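Local atomic coordinates of cellulase (Clostridium cellulovorans, PDB entry 6UI3), a protein that acts as a broad-specificity endoglucanase of glycoside hydrolase family 5, subfamily 4, this chain being the catalytic domain of a longer, dockerin-bearing protein. Residues A[53-58]-A[317-322]; A[107-112]-A[124-129]; A[207-212]-A[258-263]. All coordinates share one frame; numbering follows the deposited sequence. Where two conformers were deposited one is given.

Contact 1: residues A[53-58]-A[317-322]; sequences DTLKAA and GLLNRK
L319 splits its two methyls between neighbouring helix residues, one for T54 and one for L55, and with these two touches the whole contact is made. L319 CD1 lies 3.8 Å from T54 CG2, while L319 CD2 lies 4.1 Å from L55 CD2 and equally near L55 CG. The leucine projects at the helix because its CG stands opposite the backbone N (chi1 173°); its second torsion then spreads the methyls to either residue. T54 offers only carbon here: its hydroxyl OG1 is hydrogen-bonded to the carbonyl of K50, one turn back in the helix, and the methyl is left facing the leucine. L55 also touches W27 of strand 25-29, and F326, farther along the same loop as L319, touches T54. The 317-322 segment has no regular structure and is held by polar bonds to the barrel's strand ends and by one internal turn. D305 OD2 accepts from L319 N, R321 reaches T32 OG1 and G30 O through its guanidinium, and N320 OD1 takes K322 N at 2.9 Å in an Asx turn, the N-H bent to 137°. The arrangement belongs to the seam of a TIM barrel, where the loop leaving the eighth strand, 301-305, packs against helix 49-58, which follows the first.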
ATOM      1  N   ASP A  53     -11.787 -14.049   4.367  1.00  9.30           N
ATOM      2  CA  ASP A  53     -11.719 -15.507   4.365  1.00 10.22           C
ATOM      3  C   ASP A  53     -11.496 -16.019   2.947  1.00 10.58           C
ATOM      4  O   ASP A  53     -10.727 -16.964   2.721  1.00 10.88           O
ATOM      5  CB  ASP A  53     -13.046 -16.107   4.857  1.00 11.20           C
ATOM      6  CG  ASP A  53     -13.382 -15.797   6.305  1.00 12.88           C
ATOM      7  OD1 ASP A  53     -12.537 -15.302   7.073  1.00 13.16           O
ATOM      8  OD2 ASP A  53     -14.546 -16.081   6.672  1.00 15.13           O
ATOM      9  N   THR A  54     -12.203 -15.429   1.981  1.00 10.30           N
ATOM     10  CA  THR A  54     -12.099 -15.851   0.589  1.00 10.47           C
ATOM     11  C   THR A  54     -10.711 -15.557   0.033  1.00  9.28           C
ATOM     12  O   THR A  54     -10.125 -16.384  -0.674  1.00  9.96           O
ATOM     13  CB  THR A  54     -13.198 -15.154  -0.225  1.00 10.88           C
ATOM     14  OG1 THR A  54     -14.496 -15.549   0.260  1.00 12.60           O
ATOM     15  CG2 THR A  54     -13.103 -15.488  -1.690  1.00 11.28           C
ATOM     16  N   LEU A  55     -10.162 -14.387   0.356  1.00  9.31           N
ATOM     17  CA  LEU A  55      -8.806 -14.052  -0.076  1.00  9.09           C
ATOM     18  C   LEU A  55      -7.783 -15.011   0.520  1.00  9.50           C
ATOM     19  O   LEU A  55      -6.868 -15.469  -0.175  1.00  9.88           O
ATOM     20  CB  LEU A  55      -8.478 -12.618   0.324  1.00  9.24           C
ATOM     21  CG  LEU A  55      -9.259 -11.522  -0.385  1.00  9.05           C
ATOM     22  CD1 LEU A  55      -9.031 -10.212   0.297  1.00 10.56           C
ATOM     23  CD2 LEU A  55      -8.878 -11.421  -1.859  1.00  9.57           C
ATOM     24  N   LYS A  56      -7.911 -15.307   1.816  1.00 10.25           N
ATOM     25  CA  LYS A  56      -6.982 -16.235   2.453  0.56 11.09           C
ATOM     26  C   LYS A  56      -7.040 -17.601   1.781  1.00 10.98           C
ATOM     27  O   LYS A  56      -6.000 -18.209   1.498  1.00 11.81           O
ATOM     28  CB  LYS A  56      -7.296 -16.354   3.945  0.56 11.63           C
ATOM     29  CG  LYS A  56      -6.356 -17.289   4.720  0.56 12.36           C
ATOM     30  CD  LYS A  56      -4.944 -16.717   4.814  0.56 13.85           C
ATOM     31  CE  LYS A  56      -3.989 -17.661   5.524  0.56 16.16           C
ATOM     32  NZ  LYS A  56      -4.571 -18.193   6.779  0.56 17.13           N
ATOM     33  N   ALA A  57      -8.247 -18.106   1.510  1.00 11.04           N
ATOM     34  CA  ALA A  57      -8.362 -19.431   0.899  1.00 11.81           C
ATOM     35  C   ALA A  57      -7.768 -19.452  -0.504  1.00 11.34           C
ATOM     36  O   ALA A  57      -7.313 -20.503  -0.974  1.00 13.72           O
ATOM     37  CB  ALA A  57      -9.831 -19.868   0.874  1.00 11.98           C
ATOM     38  N   ALA A  58      -7.774 -18.311  -1.191  1.00 11.64           N
ATOM     39  CA  ALA A  58      -7.219 -18.194  -2.531  1.00 12.32           C
ATOM     40  C   ALA A  58      -5.703 -18.050  -2.546  1.00 12.46           C
ATOM     41  O   ALA A  58      -5.105 -18.117  -3.620  1.00 13.34           O
ATOM     42  CB  ALA A  58      -7.825 -16.985  -3.246  1.00 12.67           C
ATOM     43  N   GLY A 317     -10.669  -5.100 -10.791  1.00  9.79           N
ATOM     44  CA  GLY A 317     -11.232  -6.061  -9.858  1.00  9.74           C
ATOM     45  C   GLY A 317     -10.636  -7.454 -10.020  1.00  8.80           C
ATOM     46  O   GLY A 317     -10.404  -7.930 -11.136  1.00  9.75           O
ATOM     47  N   LEU A 318     -10.393  -8.115  -8.886  1.00  8.46           N
ATOM     48  CA  LEU A 318     -10.099  -9.543  -8.854  1.00  7.93           C
ATOM     49  C   LEU A 318     -11.130 -10.321  -8.058  1.00  8.32           C
ATOM     50  O   LEU A 318     -11.640 -11.346  -8.536  1.00  9.46           O
ATOM     51  CB  LEU A 318      -8.715  -9.839  -8.261  1.00 10.89           C
ATOM     52  CG  LEU A 318      -7.496  -9.415  -9.070  1.00 13.95           C
ATOM     53  CD1 LEU A 318      -6.237  -9.848  -8.344  1.00 14.47           C
ATOM     54  CD2 LEU A 318      -7.531 -10.014 -10.475  1.00 15.67           C
ATOM     55  N   LEU A 319     -11.434  -9.871  -6.844  1.00  8.49           N
ATOM     56  CA  LEU A 319     -12.481 -10.455  -6.014  1.00  8.67           C
ATOM     57  C   LEU A 319     -13.780  -9.696  -6.260  1.00  8.62           C
ATOM     58  O   LEU A 319     -13.867  -8.494  -5.995  1.00  8.94           O
ATOM     59  CB  LEU A 319     -12.096 -10.350  -4.539  1.00  8.82           C
ATOM     60  CG  LEU A 319     -13.188 -10.764  -3.566  1.00 10.04           C
ATOM     61  CD1 LEU A 319     -13.453 -12.275  -3.685  1.00 11.03           C
ATOM     62  CD2 LEU A 319     -12.826 -10.382  -2.149  1.00 11.65           C
ATOM     63  N   ASN A 320     -14.786 -10.383  -6.793  1.00  8.57           N
ATOM     64  CA  ASN A 320     -16.107  -9.780  -6.921  1.00 10.46           C
ATOM     65  C   ASN A 320     -16.731  -9.794  -5.528  1.00 11.23           C
ATOM     66  O   ASN A 320     -17.098 -10.858  -5.019  1.00 11.40           O
ATOM     67  CB  ASN A 320     -16.948 -10.547  -7.936  1.00 13.01           C
ATOM     68  CG  ASN A 320     -18.335  -9.975  -8.072  1.00 18.87           C
ATOM     69  OD1 ASN A 320     -18.911  -9.485  -7.098  1.00 20.73           O
ATOM     70  ND2 ASN A 320     -18.882 -10.017  -9.281  1.00 21.57           N
ATOM     71  N   ARG A 321     -16.854  -8.626  -4.902  1.00 10.53           N
ATOM     72  CA  ARG A 321     -17.294  -8.573  -3.515  1.00 11.23           C
ATOM     73  C   ARG A 321     -18.784  -8.820  -3.341  1.00 12.55           C
ATOM     74  O   ARG A 321     -19.220  -9.042  -2.212  1.00 14.81           O
ATOM     75  CB  ARG A 321     -16.917  -7.232  -2.878  1.00 11.43           C
ATOM     76  CG  ARG A 321     -15.413  -6.989  -2.827  1.00 10.36           C
ATOM     77  CD  ARG A 321     -15.064  -5.693  -2.107  1.00 10.89           C
ATOM     78  NE  ARG A 321     -13.792  -5.156  -2.552  1.00 10.12           N
ATOM     79  CZ  ARG A 321     -13.366  -3.934  -2.256  1.00 10.64           C
ATOM     80  NH1 ARG A 321     -14.081  -3.157  -1.459  1.00 11.91           N
ATOM     81  NH2 ARG A 321     -12.230  -3.486  -2.767  1.00 10.07           N
ATOM     82  N   LYS A 322     -19.571  -8.769  -4.414  1.00 13.15           N
ATOM     83  CA  LYS A 322     -21.000  -9.032  -4.299  1.00 15.40           C
ATOM     84  C   LYS A 322     -21.270 -10.502  -4.007  1.00 15.02           C
ATOM     85  O   LYS A 322     -22.189 -10.822  -3.253  1.00 16.99           O
ATOM     86  CB  LYS A 322     -21.729  -8.593  -5.568  1.00 19.84           C
ATOM     87  CG  LYS A 322     -23.256  -8.684  -5.443  1.00 30.00           C
ATOM     88  CD  LYS A 322     -23.977  -8.089  -6.648  1.00 38.13           C
ATOM     89  CE  LYS A 322     -24.276  -6.605  -6.463  1.00 44.15           C
ATOM     90  NZ  LYS A 322     -24.741  -5.975  -7.736  1.00 48.87           N
TER

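Contact 2: residues A[107-112]-A[124-129]; sequences HHNKFQ and INEGTI
In the loop that leaves the third strand of the TIM barrel, N109 and F111 meet E126 and G127 on helix 120-137, the helix into which the same loop leads. The F111 ring and the E126 carboxylate make the main touch: F111 CD2 is 3.5 Å from E126 CD, the two planes turned 60° apart. E126 reaches the ring with a fully extended chain, whereas F111 holds its CG between its own backbone N and carbonyl carbon (chi1 83°), which swings the ring to the helix. Farther out on the ring, F111 CZ rests 4.1 Å from G127 CA. The polar end of E126 is gripped by several donors. OE2 accepts from Y73 OH, and a water whose oxygen is 2.7 Å from E126 OE2 donates to it; N109 ND2 adds only a weak bond, 3.4 Å from E126 OE2. The same water accepts the N-H of F111, 3.0 Å from F111 N, and so ties the 3-10 turn to the glutamate. N109 is itself fixed through OD1, which accepts from W69 N. Within the loop, Q112 NE2 donates to H108 ND1 in the plane of the imidazole, and Q112 OE1 accepts from N151 ND2 and Q152 N, joining this loop to the one that follows strand 145-148. The loop thus lies between residues 66-73, which follow the second strand, and the loop after the fourth, while T128 on the helix packs against I176 and V179 of helix 163-182, the next helix round the barrel.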
ATOM      1  N   HIS A 107      -4.417   7.951   3.592  1.00  6.45           N
ATOM      2  CA  HIS A 107      -4.650   7.779   2.151  1.00  6.33           C
ATOM      3  C   HIS A 107      -5.682   8.805   1.710  1.00  7.17           C
ATOM      4  O   HIS A 107      -6.838   8.769   2.134  1.00  8.21           O
ATOM      5  CB  HIS A 107      -5.147   6.346   1.916  1.00  7.23           C
ATOM      6  CG  HIS A 107      -4.988   5.815   0.527  1.00  7.28           C
ATOM      7  ND1 HIS A 107      -4.263   4.670   0.263  1.00  7.68           N
ATOM      8  CD2 HIS A 107      -5.516   6.219  -0.647  1.00  8.04           C
ATOM      9  CE1 HIS A 107      -4.350   4.409  -1.027  1.00  7.96           C
ATOM     10  NE2 HIS A 107      -5.099   5.328  -1.602  1.00  8.26           N
ATOM     11  N   HIS A 108      -5.260   9.750   0.881  1.00  7.16           N
ATOM     12  CA  HIS A 108      -6.107  10.808   0.345  1.00  7.75           C
ATOM     13  C   HIS A 108      -6.569  11.838   1.383  1.00  8.04           C
ATOM     14  O   HIS A 108      -7.476  12.615   1.079  1.00 10.15           O
ATOM     15  CB  HIS A 108      -7.351  10.319  -0.413  1.00  9.43           C
ATOM     16  CG  HIS A 108      -7.075   9.403  -1.565  1.00 11.03           C
ATOM     17  ND1 HIS A 108      -5.940   9.486  -2.345  1.00 12.11           N
ATOM     18  CD2 HIS A 108      -7.820   8.401  -2.085  1.00 11.65           C
ATOM     19  CE1 HIS A 108      -5.987   8.550  -3.280  1.00 12.77           C
ATOM     20  NE2 HIS A 108      -7.123   7.885  -3.152  1.00 11.37           N
ATOM     21  N   ASN A 109      -5.998  11.883   2.584  1.00  7.36           N
ATOM     22  CA  ASN A 109      -6.167  13.086   3.385  1.00  7.69           C
ATOM     23  C   ASN A 109      -5.758  14.278   2.526  1.00  8.21           C
ATOM     24  O   ASN A 109      -4.862  14.173   1.681  1.00  8.27           O
ATOM     25  CB  ASN A 109      -5.269  13.075   4.622  1.00  7.94           C
ATOM     26  CG  ASN A 109      -5.939  12.485   5.835  1.00  8.23           C
ATOM     27  OD1 ASN A 109      -6.591  11.436   5.777  1.00  9.24           O
ATOM     28  ND2 ASN A 109      -5.748  13.134   6.969  1.00  8.97           N
ATOM     29  N   LYS A 110      -6.383  15.429   2.766  1.00  8.19           N
ATOM     30  CA  LYS A 110      -6.014  16.643   2.041  0.65  9.00           C
ATOM     31  C   LYS A 110      -4.506  16.885   2.073  1.00  8.74           C
ATOM     32  O   LYS A 110      -3.911  17.281   1.070  1.00  9.22           O
ATOM     33  CB  LYS A 110      -6.752  17.839   2.650  0.65 10.79           C
ATOM     34  CG  LYS A 110      -6.427  19.172   2.004  0.65 13.47           C
ATOM     35  CD  LYS A 110      -7.048  19.285   0.632  0.65 20.81           C
ATOM     36  CE  LYS A 110      -7.427  20.726   0.298  0.65 25.00           C
ATOM     37  NZ  LYS A 110      -8.517  20.792  -0.730  0.65 27.21           N
ATOM     38  N   PHE A 111      -3.865  16.660   3.219  1.00  8.08           N
ATOM     39  CA  PHE A 111      -2.438  16.982   3.311  1.00  8.17           C
ATOM     40  C   PHE A 111      -1.564  16.120   2.407  1.00  8.39           C
ATOM     41  O   PHE A 111      -0.415  16.491   2.153  1.00  7.85           O
ATOM     42  CB  PHE A 111      -1.940  17.017   4.768  1.00  8.08           C
ATOM     43  CG  PHE A 111      -1.566  15.676   5.399  1.00  7.79           C
ATOM     44  CD1 PHE A 111      -0.340  15.091   5.139  1.00  8.27           C
ATOM     45  CD2 PHE A 111      -2.385  15.070   6.332  1.00  8.01           C
ATOM     46  CE1 PHE A 111       0.033  13.917   5.745  1.00  7.96           C
ATOM     47  CE2 PHE A 111      -1.999  13.877   6.953  1.00  8.80           C
ATOM     48  CZ  PHE A 111      -0.795  13.321   6.659  1.00  8.42           C
ATOM     49  N   GLN A 112      -2.074  14.992   1.915  1.00  7.57           N
ATOM     50  CA  GLN A 112      -1.307  14.170   0.985  1.00  7.37           C
ATOM     51  C   GLN A 112      -0.814  14.964  -0.211  1.00  7.83           C
ATOM     52  O   GLN A 112       0.214  14.609  -0.809  1.00  8.51           O
ATOM     53  CB  GLN A 112      -2.184  13.016   0.492  1.00  7.38           C
ATOM     54  CG  GLN A 112      -1.468  12.032  -0.440  1.00  8.61           C
ATOM     55  CD  GLN A 112      -2.403  10.933  -0.927  1.00  7.89           C
ATOM     56  OE1 GLN A 112      -2.329   9.800  -0.472  1.00  9.70           O
ATOM     57  NE2 GLN A 112      -3.308  11.271  -1.830  1.00  9.22           N
ATOM     58  N   ILE A 124       3.358  18.172   8.804  1.00  8.46           N
ATOM     59  CA  ILE A 124       4.058  17.382   9.806  1.00  9.46           C
ATOM     60  C   ILE A 124       3.276  17.393  11.115  1.00  9.18           C
ATOM     61  O   ILE A 124       3.183  16.376  11.814  1.00  9.19           O
ATOM     62  CB  ILE A 124       5.527  17.826   9.941  1.00 10.12           C
ATOM     63  CG1 ILE A 124       6.289  17.512   8.639  1.00 10.58           C
ATOM     64  CG2 ILE A 124       6.185  17.145  11.141  1.00 11.37           C
ATOM     65  CD1 ILE A 124       7.719  17.947   8.581  1.00 12.86           C
ATOM     66  N   ASN A 125       2.676  18.534  11.459  1.00  8.82           N
ATOM     67  CA  ASN A 125       1.862  18.605  12.671  1.00  9.56           C
ATOM     68  C   ASN A 125       0.624  17.711  12.569  1.00  9.51           C
ATOM     69  O   ASN A 125       0.339  16.922  13.481  1.00  9.37           O
ATOM     70  CB  ASN A 125       1.484  20.059  12.947  1.00 10.64           C
ATOM     71  CG  ASN A 125       0.697  20.223  14.223  1.00 11.27           C
ATOM     72  OD1 ASN A 125       1.159  19.886  15.313  1.00 13.34           O
ATOM     73  ND2 ASN A 125      -0.507  20.728  14.093  1.00 12.34           N
ATOM     74  N   GLU A 126      -0.109  17.792  11.452  1.00  8.62           N
ATOM     75  CA  GLU A 126      -1.281  16.937  11.299  1.00  8.53           C
ATOM     76  C   GLU A 126      -0.888  15.464  11.267  1.00  8.31           C
ATOM     77  O   GLU A 126      -1.514  14.633  11.937  1.00  8.75           O
ATOM     78  CB  GLU A 126      -2.083  17.326  10.053  1.00  8.75           C
ATOM     79  CG  GLU A 126      -3.344  16.482   9.867  1.00  8.94           C
ATOM     80  CD  GLU A 126      -4.199  16.883   8.676  1.00 10.02           C
ATOM     81  OE1 GLU A 126      -3.884  17.892   8.011  1.00 10.92           O
ATOM     82  OE2 GLU A 126      -5.197  16.173   8.403  1.00 10.45           O
ATOM     83  N   GLY A 127       0.149  15.116  10.517  1.00  8.12           N
ATOM     84  CA  GLY A 127       0.572  13.723  10.483  1.00  8.36           C
ATOM     85  C   GLY A 127       1.007  13.210  11.843  1.00  8.89           C
ATOM     86  O   GLY A 127       0.750  12.052  12.196  1.00  8.64           O
ATOM     87  N   THR A 128       1.677  14.061  12.624  1.00  8.62           N
ATOM     88  CA  THR A 128       2.097  13.670  13.968  1.00  8.05           C
ATOM     89  C   THR A 128       0.884  13.403  14.852  1.00  8.52           C
ATOM     90  O   THR A 128       0.827  12.391  15.562  1.00  8.75           O
ATOM     91  CB  THR A 128       2.973  14.759  14.588  1.00  8.83           C
ATOM     92  OG1 THR A 128       4.226  14.830  13.886  1.00  9.72           O
ATOM     93  CG2 THR A 128       3.267  14.491  16.054  1.00  9.90           C
ATOM     94  N   ILE A 129      -0.098  14.303  14.829  1.00  8.48           N
ATOM     95  CA  ILE A 129      -1.268  14.153  15.693  1.00  9.06           C
ATOM     96  C   ILE A 129      -2.091  12.931  15.286  1.00  8.32           C
ATOM     97  O   ILE A 129      -2.568  12.170  16.141  1.00  8.84           O
ATOM     98  CB  ILE A 129      -2.084  15.458  15.682  1.00  8.98           C
ATOM     99  CG1 ILE A 129      -1.284  16.564  16.374  1.00  9.64           C
ATOM    100  CG2 ILE A 129      -3.447  15.251  16.339  1.00 10.55           C
ATOM    101  CD1 ILE A 129      -1.829  17.950  16.143  1.00 11.27           C
TER
HETATM  102  O   HOH W   1      -5.595  16.272   5.692  1.00  9.82           O

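Contact 3: residues A[207-212]-A[258-263]; sequences AGMVVP and NTFVKK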
ATOM      1  N   ALA A 207      16.247   8.429  -6.048  1.00 11.13           N
ATOM      2  CA  ALA A 207      17.504   9.063  -5.671  1.00 12.56           C
ATOM      3  C   ALA A 207      17.287  10.177  -4.656  1.00 13.09           C
ATOM      4  O   ALA A 207      18.172  10.437  -3.828  1.00 14.05           O
ATOM      5  CB  ALA A 207      18.187   9.623  -6.915  1.00 14.05           C
ATOM      6  N   GLY A 208      16.154  10.867  -4.731  1.00 11.24           N
ATOM      7  CA  GLY A 208      15.842  11.949  -3.813  1.00 10.85           C
ATOM      8  C   GLY A 208      15.429  11.507  -2.434  1.00  9.72           C
ATOM      9  O   GLY A 208      15.381  12.326  -1.511  1.00 10.68           O
ATOM     10  N   MET A 209      15.117  10.230  -2.275  1.00  9.68           N
ATOM     11  CA  MET A 209      14.666   9.672  -1.011  0.58  9.58           C
ATOM     12  C   MET A 209      15.802   9.595  -0.004  1.00  9.18           C
ATOM     13  O   MET A 209      16.891   9.137  -0.331  1.00 10.11           O
ATOM     14  CB  MET A 209      14.203   8.240  -1.300  0.58  9.74           C
ATOM     15  CG  MET A 209      13.682   7.481  -0.128  0.58 10.12           C
ATOM     16  SD  MET A 209      12.127   8.214   0.423  0.58  8.84           S
ATOM     17  CE  MET A 209      11.617   6.951   1.594  0.58  9.36           C
ATOM     18  N   VAL A 210      15.535  10.001   1.227  1.00  9.09           N
ATOM     19  CA  VAL A 210      16.394   9.722   2.373  1.00  9.29           C
ATOM     20  C   VAL A 210      15.563   8.840   3.295  1.00  8.91           C
ATOM     21  O   VAL A 210      14.544   9.284   3.847  1.00  9.01           O
ATOM     22  CB  VAL A 210      16.866  10.996   3.082  1.00  9.85           C
ATOM     23  CG1 VAL A 210      17.664  10.640   4.352  1.00 11.81           C
ATOM     24  CG2 VAL A 210      17.713  11.830   2.145  1.00 11.52           C
ATOM     25  N   VAL A 211      15.939   7.578   3.408  1.00  9.14           N
ATOM     26  CA  VAL A 211      15.219   6.684   4.321  1.00  9.07           C
ATOM     27  C   VAL A 211      15.532   7.121   5.746  1.00  8.97           C
ATOM     28  O   VAL A 211      16.705   7.377   6.049  1.00  9.74           O
ATOM     29  CB  VAL A 211      15.652   5.234   4.086  1.00  9.88           C
ATOM     30  CG1 VAL A 211      14.868   4.302   4.984  1.00 11.37           C
ATOM     31  CG2 VAL A 211      15.446   4.836   2.614  1.00 10.52           C
ATOM     32  N   PRO A 212      14.547   7.246   6.636  1.00  7.96           N
ATOM     33  CA  PRO A 212      14.855   7.638   8.015  1.00  8.98           C
ATOM     34  C   PRO A 212      15.904   6.742   8.655  1.00  9.24           C
ATOM     35  O   PRO A 212      16.037   5.559   8.316  1.00 10.30           O
ATOM     36  CB  PRO A 212      13.505   7.508   8.727  1.00  9.28           C
ATOM     37  CG  PRO A 212      12.503   7.799   7.666  1.00  9.60           C
ATOM     38  CD  PRO A 212      13.090   7.153   6.408  1.00  8.80           C
ATOM     39  N   ASN A 258      19.374  -2.285  -6.287  1.00  8.92           N
ATOM     40  CA  ASN A 258      20.657  -1.620  -6.072  1.00  9.80           C
ATOM     41  C   ASN A 258      20.546  -0.524  -5.021  1.00 10.34           C
ATOM     42  O   ASN A 258      21.441  -0.361  -4.188  1.00 11.20           O
ATOM     43  CB  ASN A 258      21.168  -0.979  -7.370  1.00 10.87           C
ATOM     44  CG  ASN A 258      21.775  -1.965  -8.335  1.00 14.02           C
ATOM     45  OD1 ASN A 258      22.134  -3.073  -7.961  1.00 14.92           O
ATOM     46  ND2 ASN A 258      21.884  -1.562  -9.591  1.00 14.26           N
ATOM     47  N   THR A 259      19.472   0.260  -5.061  1.00 10.00           N
ATOM     48  CA  THR A 259      19.403   1.430  -4.198  1.00  9.81           C
ATOM     49  C   THR A 259      19.083   1.051  -2.761  1.00  9.25           C
ATOM     50  O   THR A 259      19.682   1.591  -1.833  1.00  9.88           O
ATOM     51  CB  THR A 259      18.326   2.392  -4.699  1.00 11.59           C
ATOM     52  OG1 THR A 259      18.636   2.829  -6.031  1.00 15.27           O
ATOM     53  CG2 THR A 259      18.205   3.588  -3.798  1.00 12.30           C
ATOM     54  N   PHE A 260      18.141   0.130  -2.559  1.00  8.36           N
ATOM     55  CA  PHE A 260      17.613  -0.181  -1.235  1.00  8.16           C
ATOM     56  C   PHE A 260      17.982  -1.581  -0.758  1.00  8.74           C
ATOM     57  O   PHE A 260      18.641  -1.735   0.282  1.00  8.85           O
ATOM     58  CB  PHE A 260      16.088  -0.008  -1.234  1.00  8.53           C
ATOM     59  CG  PHE A 260      15.625   1.381  -1.591  1.00  8.52           C
ATOM     60  CD1 PHE A 260      15.965   2.452  -0.793  1.00  9.02           C
ATOM     61  CD2 PHE A 260      14.819   1.609  -2.700  1.00  8.71           C
ATOM     62  CE1 PHE A 260      15.540   3.723  -1.094  1.00  9.78           C
ATOM     63  CE2 PHE A 260      14.379   2.887  -2.997  1.00  8.72           C
ATOM     64  CZ  PHE A 260      14.742   3.936  -2.201  1.00  8.79           C
ATOM     65  N   VAL A 261      17.580  -2.619  -1.500  1.00  9.09           N
ATOM     66  CA  VAL A 261      17.636  -3.982  -0.960  1.00  9.50           C
ATOM     67  C   VAL A 261      19.072  -4.408  -0.687  1.00 10.85           C
ATOM     68  O   VAL A 261      19.377  -4.981   0.369  1.00 11.84           O
ATOM     69  CB  VAL A 261      16.912  -4.974  -1.893  1.00  9.79           C
ATOM     70  CG1 VAL A 261      16.971  -6.405  -1.320  1.00 11.95           C
ATOM     71  CG2 VAL A 261      15.462  -4.567  -2.095  1.00 10.93           C
ATOM     72  N   LYS A 262      19.982  -4.123  -1.617  1.00 10.80           N
ATOM     73  CA  LYS A 262      21.388  -4.473  -1.435  1.00 12.03           C
ATOM     74  C   LYS A 262      22.025  -3.700  -0.294  1.00 12.79           C
ATOM     75  O   LYS A 262      23.081  -4.102   0.204  1.00 15.22           O
ATOM     76  CB  LYS A 262      22.164  -4.248  -2.742  1.00 14.69           C
ATOM     77  CG  LYS A 262      21.926  -5.359  -3.742  1.00 17.86           C
ATOM     78  CD  LYS A 262      22.478  -5.074  -5.140  1.00 22.98           C
ATOM     79  CE  LYS A 262      23.913  -4.659  -5.150  1.00 26.56           C
ATOM     80  NZ  LYS A 262      24.387  -4.587  -6.578  1.00 28.66           N
ATOM     81  N   LYS A 263      21.424  -2.593   0.121  1.00 12.53           N
ATOM     82  CA  LYS A 263      21.894  -1.829   1.270  1.00 13.47           C
ATOM     83  C   LYS A 263      21.175  -2.225   2.555  1.00 12.49           C
ATOM     84  O   LYS A 263      21.300  -1.523   3.568  1.00 15.38           O
ATOM     85  CB  LYS A 263      21.773  -0.327   0.993  1.00 15.96           C
ATOM     86  CG  LYS A 263      22.531   0.098  -0.280  1.00 21.50           C
ATOM     87  CD  LYS A 263      22.596   1.610  -0.444  1.00 27.77           C
ATOM     88  CE  LYS A 263      22.828   2.032  -1.899  1.00 31.01           C
ATOM     89  NZ  LYS A 263      21.946   3.191  -2.308  1.00 29.91           N
TER
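F260 is the residue of 258-263 that meets M209 and V211, in the outer layer of a TIM barrel, where the end of helix 243-261 comes beside the connection from helix 203-208 to strand 217-222. The segment opens with N258, whose OD1 accepts K262 NZ at 3.0 Å, from above the carbonyl plane. T259 follows, its OG1 bonded back to M255 O and its methyl CG2 placed 3.7 Å above the centre of the F260 ring. F260 lies in a wider pi-type turn, 258-261. Its CG stands opposite the carbonyl carbon (chi1 -59°), and the ring swings across to the other segment. There F260 CE1 lies 3.9 Å from V211 CG2, and F260 CZ is 4.2 Å from CG of M209, a residue modelled in two conformers. Both approaches are oblique to the ring and purely apolar. V219 of strand 217-222 touches both F260 and V211, and V267 of strand 267-272 also packs on F260, so the phenyl, carried by helix 243-261, packs on these two strands as well as on the 207-212 segment. V261 turns to V267 and M299. K263 N donates to F260 O at 2.9 Å. The K263 side chain folds back over the turn, and K263 NZ donates to T259 O at 2.8 Å, in the carbonyl plane and on a lone pair.

The three contacts are spread round one closed eight-stranded barrel and none touches another. Contact 1 spans the seam between the last and first strands, so contacts 2 and 3 fall inside the chain loop it closes; its centre is about 31 Å from that of contact 2 and about 34 Å from that of contact 3, across the chain's centre. Contacts 2 and 3 follow each other in sequence, with centres about 24 Å and nearest atoms about 11 Å apart. The catalytic glutamates of family 5 lie at the ends of the fourth and seventh strands, which would here be 145-148 and 267-272; contact 2 lies next to the first of these ends, contact 3 outside the barrel wall.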